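PDB 4PCH: VP1 from Polyomavirus HPyV7, which forms pentamers of jelly-roll subunits that probably build the viral capsid and take part in attachment to host cells. Local coordinates for residues Leu227-Leu238 with Gln251-Phe262. Numbering follows the deposited sequence.
Sequences LTSADMVGMTGL and QRTVQAGYGRFF
An antiparallel strand pair carrying a classic beta bulge joins 227-236 to 253-256 in the jelly-roll core of VP1, the part of the protein held by this chain, and beyond it the two strands diverge into facing layers. The bulge is diagnosed by Val233 and Gly234 both facing Gln255: Val233 N bonds to Gln255 O at 2.8 Å, whereas the second bond to that oxygen, from Gly234 N, is weak at 3.4 Å. Gly234 has a backbone angle (phi 150°) at which a CB would collide with the preceding carbonyl. Regular pairing resumes at once, Gln255 N bonding back to Gly234 O, and continues to Thr236 and Thr253, whose N and O atoms bond reciprocally and whose side chains lie side by side on one face of the sheet. Just before strand 253-256 begins, the Arg252 guanidinium lays one face over the Met235-Thr236 backbone; a water accepts from both its NH1 and Gly237 N. Its NH2 pairs with Glu114 and its NE with Thr109 of a neighbouring subunit, so this arginine also bridges the pentamer interface.

At the other end, strand axes 227-236 and 259-262 stand 7.8 Å apart, and side chains span the gap. Asp231 and Arg260 form a two-bonded, side-on salt bridge, NH2 reaching OD1 at 2.7 Å and NE reaching OD2 at 2.9 Å, both from the syn sides but tilted out of the carboxylate plane, with the two planes 30° apart. Arg260 starts out extended and bends at chi3 (-76°), which turns NE and NH2 together onto the carboxylate. Farther on, Leu227 CD2 sits over one face of the Phe262 ring, 4.2 Å from its centroid, a CH-pi contact, while Ser229 CB approaches the ring edge. The twin bonds fix the rotation of both charged groups, and in this buried layer their mutual neutralisation, with Thr90 OG1 taking Arg260 NH1, probably offsets the cost of desolvation.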
loop_
_atom_site.group_PDB
_atom_site.type_symbol
_atom_site.label_atom_id
_atom_site.label_comp_id
_atom_site.label_asym_id
_atom_site.label_seq_id
_atom_site.Cartn_x
_atom_site.Cartn_y
_atom_site.Cartn_z
ATOM N N LEU B 227 -14.301 6.648 -25.510
ATOM C CA LEU B 227 -14.053 6.480 -24.066
ATOM C C LEU B 227 -14.821 5.296 -23.563
ATOM O O LEU B 227 -15.973 5.103 -23.938
ATOM C CB LEU B 227 -14.500 7.732 -23.319
ATOM C CG LEU B 227 -13.788 9.021 -23.758
ATOM C CD1 LEU B 227 -14.392 10.205 -23.039
ATOM C CD2 LEU B 227 -12.275 8.931 -23.567
ATOM N N THR B 228 -14.198 4.519 -22.672
ATOM C CA THR B 228 -14.841 3.339 -22.087
ATOM C C THR B 228 -14.479 3.329 -20.603
ATOM O O THR B 228 -13.367 3.693 -20.252
ATOM C CB THR B 228 -14.385 2.030 -22.765
ATOM O OG1 THR B 228 -14.475 2.154 -24.192
ATOM C CG2 THR B 228 -15.245 0.840 -22.333
ATOM N N SER B 229 -15.438 2.975 -19.744
ATOM C CA SER B 229 -15.116 2.899 -18.321
ATOM C C SER B 229 -15.952 1.869 -17.595
ATOM O O SER B 229 -16.973 1.425 -18.096
ATOM C CB SER B 229 -15.243 4.273 -17.656
ATOM O OG SER B 229 -16.572 4.714 -17.562
ATOM N N ALA B 230 -15.481 1.457 -16.412
ATOM C CA ALA B 230 -16.306 0.701 -15.488
ATOM C C ALA B 230 -15.720 0.890 -14.115
ATOM O O ALA B 230 -14.490 0.747 -13.926
ATOM C CB ALA B 230 -16.307 -0.774 -15.847
ATOM N N ASP B 231 -16.583 1.200 -13.160
ATOM C CA ASP B 231 -16.172 1.465 -11.790
ATOM C C ASP B 231 -17.163 0.828 -10.830
ATOM O O ASP B 231 -18.217 1.385 -10.537
ATOM C CB ASP B 231 -16.034 2.973 -11.559
ATOM C CG ASP B 231 -14.867 3.558 -12.326
ATOM O OD1 ASP B 231 -13.683 3.401 -11.880
ATOM O OD2 ASP B 231 -15.103 4.102 -13.432
ATOM N N MET B 232 -16.822 -0.376 -10.397
ATOM C CA MET B 232 -17.589 -1.105 -9.389
ATOM C C MET B 232 -16.844 -0.954 -8.080
ATOM O O MET B 232 -15.730 -1.444 -7.949
ATOM C CB MET B 232 -17.694 -2.578 -9.751
ATOM C CG MET B 232 -18.432 -3.364 -8.659
ATOM S SD MET B 232 -18.857 -5.045 -9.113
ATOM C CE MET B 232 -17.247 -5.721 -9.423
ATOM N N VAL B 233 -17.433 -0.185 -7.176
ATOM C CA VAL B 233 -16.813 0.144 -5.902
ATOM C C VAL B 233 -17.034 -0.960 -4.874
ATOM O O VAL B 233 -16.270 -1.070 -3.931
ATOM C CB VAL B 233 -17.324 1.506 -5.358
ATOM C CG1 VAL B 233 -16.516 1.943 -4.156
ATOM C CG2 VAL B 233 -17.265 2.592 -6.403
ATOM N N GLY B 234 -18.057 -1.796 -5.072
ATOM C CA GLY B 234 -18.302 -2.966 -4.217
ATOM C C GLY B 234 -19.780 -3.268 -4.172
ATOM O O GLY B 234 -20.487 -2.985 -5.153
ATOM N N MET B 235 -20.249 -3.829 -3.063
ATOM C CA MET B 235 -21.684 -4.062 -2.868
ATOM C C MET B 235 -22.223 -3.296 -1.645
ATOM O O MET B 235 -21.460 -2.832 -0.770
ATOM C CB MET B 235 -21.980 -5.558 -2.777
ATOM C CG MET B 235 -21.776 -6.293 -4.110
ATOM S SD MET B 235 -22.302 -8.022 -3.923
ATOM C CE MET B 235 -23.900 -7.869 -4.748
ATOM N N THR B 236 -23.545 -3.211 -1.582
ATOM C CA THR B 236 -24.247 -2.430 -0.578
ATOM C C THR B 236 -25.569 -3.059 -0.203
ATOM O O THR B 236 -26.164 -3.792 -0.994
ATOM C CB THR B 236 -24.488 -0.968 -1.075
ATOM O OG1 THR B 236 -25.043 -0.180 -0.003
ATOM C CG2 THR B 236 -25.394 -0.904 -2.280
ATOM N N GLY B 237 -25.981 -2.802 1.044
ATOM C CA GLY B 237 -27.360 -2.983 1.466
ATOM C C GLY B 237 -28.178 -1.727 1.188
ATOM O O GLY B 237 -27.660 -0.688 0.704
ATOM N N LEU B 238 -29.450 -1.807 1.514
ATOM C CA LEU B 238 -30.356 -0.661 1.363
ATOM C C LEU B 238 -30.282 0.272 2.572
ATOM O O LEU B 238 -29.934 -0.151 3.670
ATOM C CB LEU B 238 -31.795 -1.130 1.208
ATOM C CG LEU B 238 -32.018 -2.180 0.135
ATOM C CD1 LEU B 238 -33.505 -2.560 0.063
ATOM C CD2 LEU B 238 -31.483 -1.790 -1.217
ATOM N N GLN B 251 -31.076 -8.624 -0.863
ATOM C CA GLN B 251 -31.052 -7.165 -1.100
ATOM C C GLN B 251 -29.674 -6.600 -1.484
ATOM O O GLN B 251 -29.582 -5.442 -1.907
ATOM C CB GLN B 251 -31.599 -6.416 0.108
ATOM C CG GLN B 251 -33.065 -6.712 0.403
ATOM C CD GLN B 251 -33.548 -6.041 1.670
ATOM O OE1 GLN B 251 -32.763 -5.485 2.422
ATOM N NE2 GLN B 251 -34.862 -6.104 1.919
ATOM N N ARG B 252 -28.622 -7.418 -1.415
ATOM C CA ARG B 252 -27.286 -6.916 -1.733
ATOM C C ARG B 252 -27.262 -6.476 -3.195
ATOM O O ARG B 252 -27.775 -7.185 -4.093
ATOM C CB ARG B 252 -26.209 -7.967 -1.481
ATOM C CG ARG B 252 -26.071 -8.448 -0.055
ATOM C CD ARG B 252 -25.473 -7.393 0.852
ATOM N NE ARG B 252 -24.039 -7.215 0.585
ATOM C CZ ARG B 252 -23.314 -6.247 1.124
ATOM N NH1 ARG B 252 -23.878 -5.395 1.972
ATOM N NH2 ARG B 252 -22.028 -6.119 0.802
ATOM N N THR B 253 -26.681 -5.300 -3.408
ATOM C CA THR B 253 -26.725 -4.597 -4.670
ATOM C C THR B 253 -25.327 -4.119 -5.051
ATOM O O THR B 253 -24.549 -3.733 -4.190
ATOM C CB THR B 253 -27.682 -3.421 -4.460
ATOM O OG1 THR B 253 -29.033 -3.943 -4.324
ATOM C CG2 THR B 253 -27.631 -2.481 -5.555
ATOM N N VAL B 254 -25.009 -4.095 -6.331
ATOM C CA VAL B 254 -23.738 -3.501 -6.764
ATOM C C VAL B 254 -23.748 -1.985 -6.637
ATOM O O VAL B 254 -24.694 -1.309 -7.077
ATOM C CB VAL B 254 -23.402 -3.920 -8.209
ATOM C CG1 VAL B 254 -22.174 -3.190 -8.697
ATOM C CG2 VAL B 254 -23.241 -5.420 -8.275
ATOM N N GLN B 255 -22.679 -1.449 -6.050
ATOM C CA GLN B 255 -22.433 -0.012 -5.989
ATOM C C GLN B 255 -21.425 0.369 -7.019
ATOM O O GLN B 255 -20.273 -0.088 -6.983
ATOM C CB GLN B 255 -21.892 0.404 -4.605
ATOM C CG GLN B 255 -21.518 1.883 -4.486
ATOM C CD GLN B 255 -22.733 2.765 -4.435
ATOM O OE1 GLN B 255 -23.511 2.756 -3.439
ATOM N NE2 GLN B 255 -22.945 3.520 -5.498
ATOM N N ALA B 256 -21.844 1.226 -7.953
ATOM C CA ALA B 256 -20.922 1.774 -8.931
ATOM C C ALA B 256 -20.532 3.198 -8.575
ATOM O O ALA B 256 -21.127 3.832 -7.710
ATOM C CB ALA B 256 -21.557 1.735 -10.328
ATOM N N GLY B 257 -19.500 3.710 -9.233
ATOM C CA GLY B 257 -19.221 5.148 -9.164
ATOM C C GLY B 257 -20.400 5.949 -9.668
ATOM O O GLY B 257 -21.242 5.440 -10.392
ATOM N N TYR B 258 -20.476 7.214 -9.260
ATOM C CA TYR B 258 -21.513 8.112 -9.724
ATOM C C TYR B 258 -21.307 8.554 -11.160
ATOM O O TYR B 258 -22.210 9.081 -11.811
ATOM C CB TYR B 258 -21.495 9.343 -8.849
ATOM C CG TYR B 258 -21.850 9.130 -7.395
ATOM C CD1 TYR B 258 -22.627 8.035 -6.970
ATOM C CD2 TYR B 258 -21.531 10.103 -6.464
ATOM C CE1 TYR B 258 -23.000 7.912 -5.641
ATOM C CE2 TYR B 258 -21.936 10.001 -5.133
ATOM C CZ TYR B 258 -22.670 8.899 -4.731
ATOM O OH TYR B 258 -23.064 8.848 -3.410
ATOM N N GLY B 259 -20.069 8.422 -11.603
ATOM C CA GLY B 259 -19.655 8.827 -12.942
ATOM C C GLY B 259 -18.145 8.761 -13.037
ATOM O O GLY B 259 -17.440 8.676 -12.025
ATOM N N ARG B 260 -17.623 8.782 -14.263
ATOM C CA ARG B 260 -16.173 8.878 -14.498
ATOM C C ARG B 260 -15.914 10.024 -15.456
ATOM O O ARG B 260 -16.370 9.996 -16.603
ATOM C CB ARG B 260 -15.493 7.595 -15.007
ATOM C CG ARG B 260 -14.008 7.823 -15.276
ATOM C CD ARG B 260 -13.230 6.548 -15.565
ATOM N NE ARG B 260 -12.971 5.783 -14.333
ATOM C CZ ARG B 260 -11.945 6.002 -13.512
ATOM N NH1 ARG B 260 -11.068 6.975 -13.746
ATOM N NH2 ARG B 260 -11.784 5.267 -12.413
ATOM N N PHE B 261 -15.201 11.026 -14.941
ATOM C CA PHE B 261 -14.790 12.221 -15.694
ATOM C C PHE B 261 -13.604 11.906 -16.587
ATOM O O PHE B 261 -12.688 11.241 -16.164
ATOM C CB PHE B 261 -14.434 13.361 -14.721
ATOM C CG PHE B 261 -13.884 14.598 -15.384
ATOM C CD1 PHE B 261 -14.730 15.483 -16.020
ATOM C CD2 PHE B 261 -12.509 14.860 -15.387
ATOM C CE1 PHE B 261 -14.254 16.624 -16.632
ATOM C CE2 PHE B 261 -12.031 16.003 -15.997
ATOM C CZ PHE B 261 -12.889 16.876 -16.623
ATOM N N PHE B 262 -13.591 12.480 -17.800
ATOM C CA PHE B 262 -12.418 12.462 -18.671
ATOM C C PHE B 262 -12.234 13.858 -19.242
ATOM O O PHE B 262 -13.218 14.507 -19.606
ATOM C CB PHE B 262 -12.606 11.554 -19.881
ATOM C CG PHE B 262 -12.664 10.078 -19.577
ATOM C CD1 PHE B 262 -13.846 9.485 -19.163
ATOM C CD2 PHE B 262 -11.527 9.272 -19.738
ATOM C CE1 PHE B 262 -13.911 8.113 -18.944
ATOM C CE2 PHE B 262 -11.587 7.900 -19.516
ATOM C CZ PHE B 262 -12.801 7.324 -19.128
HETATM O O HOH W 1 -23.591 -2.497 2.837
HETATM O O HOH W 2 -30.392 -4.479 2.559
#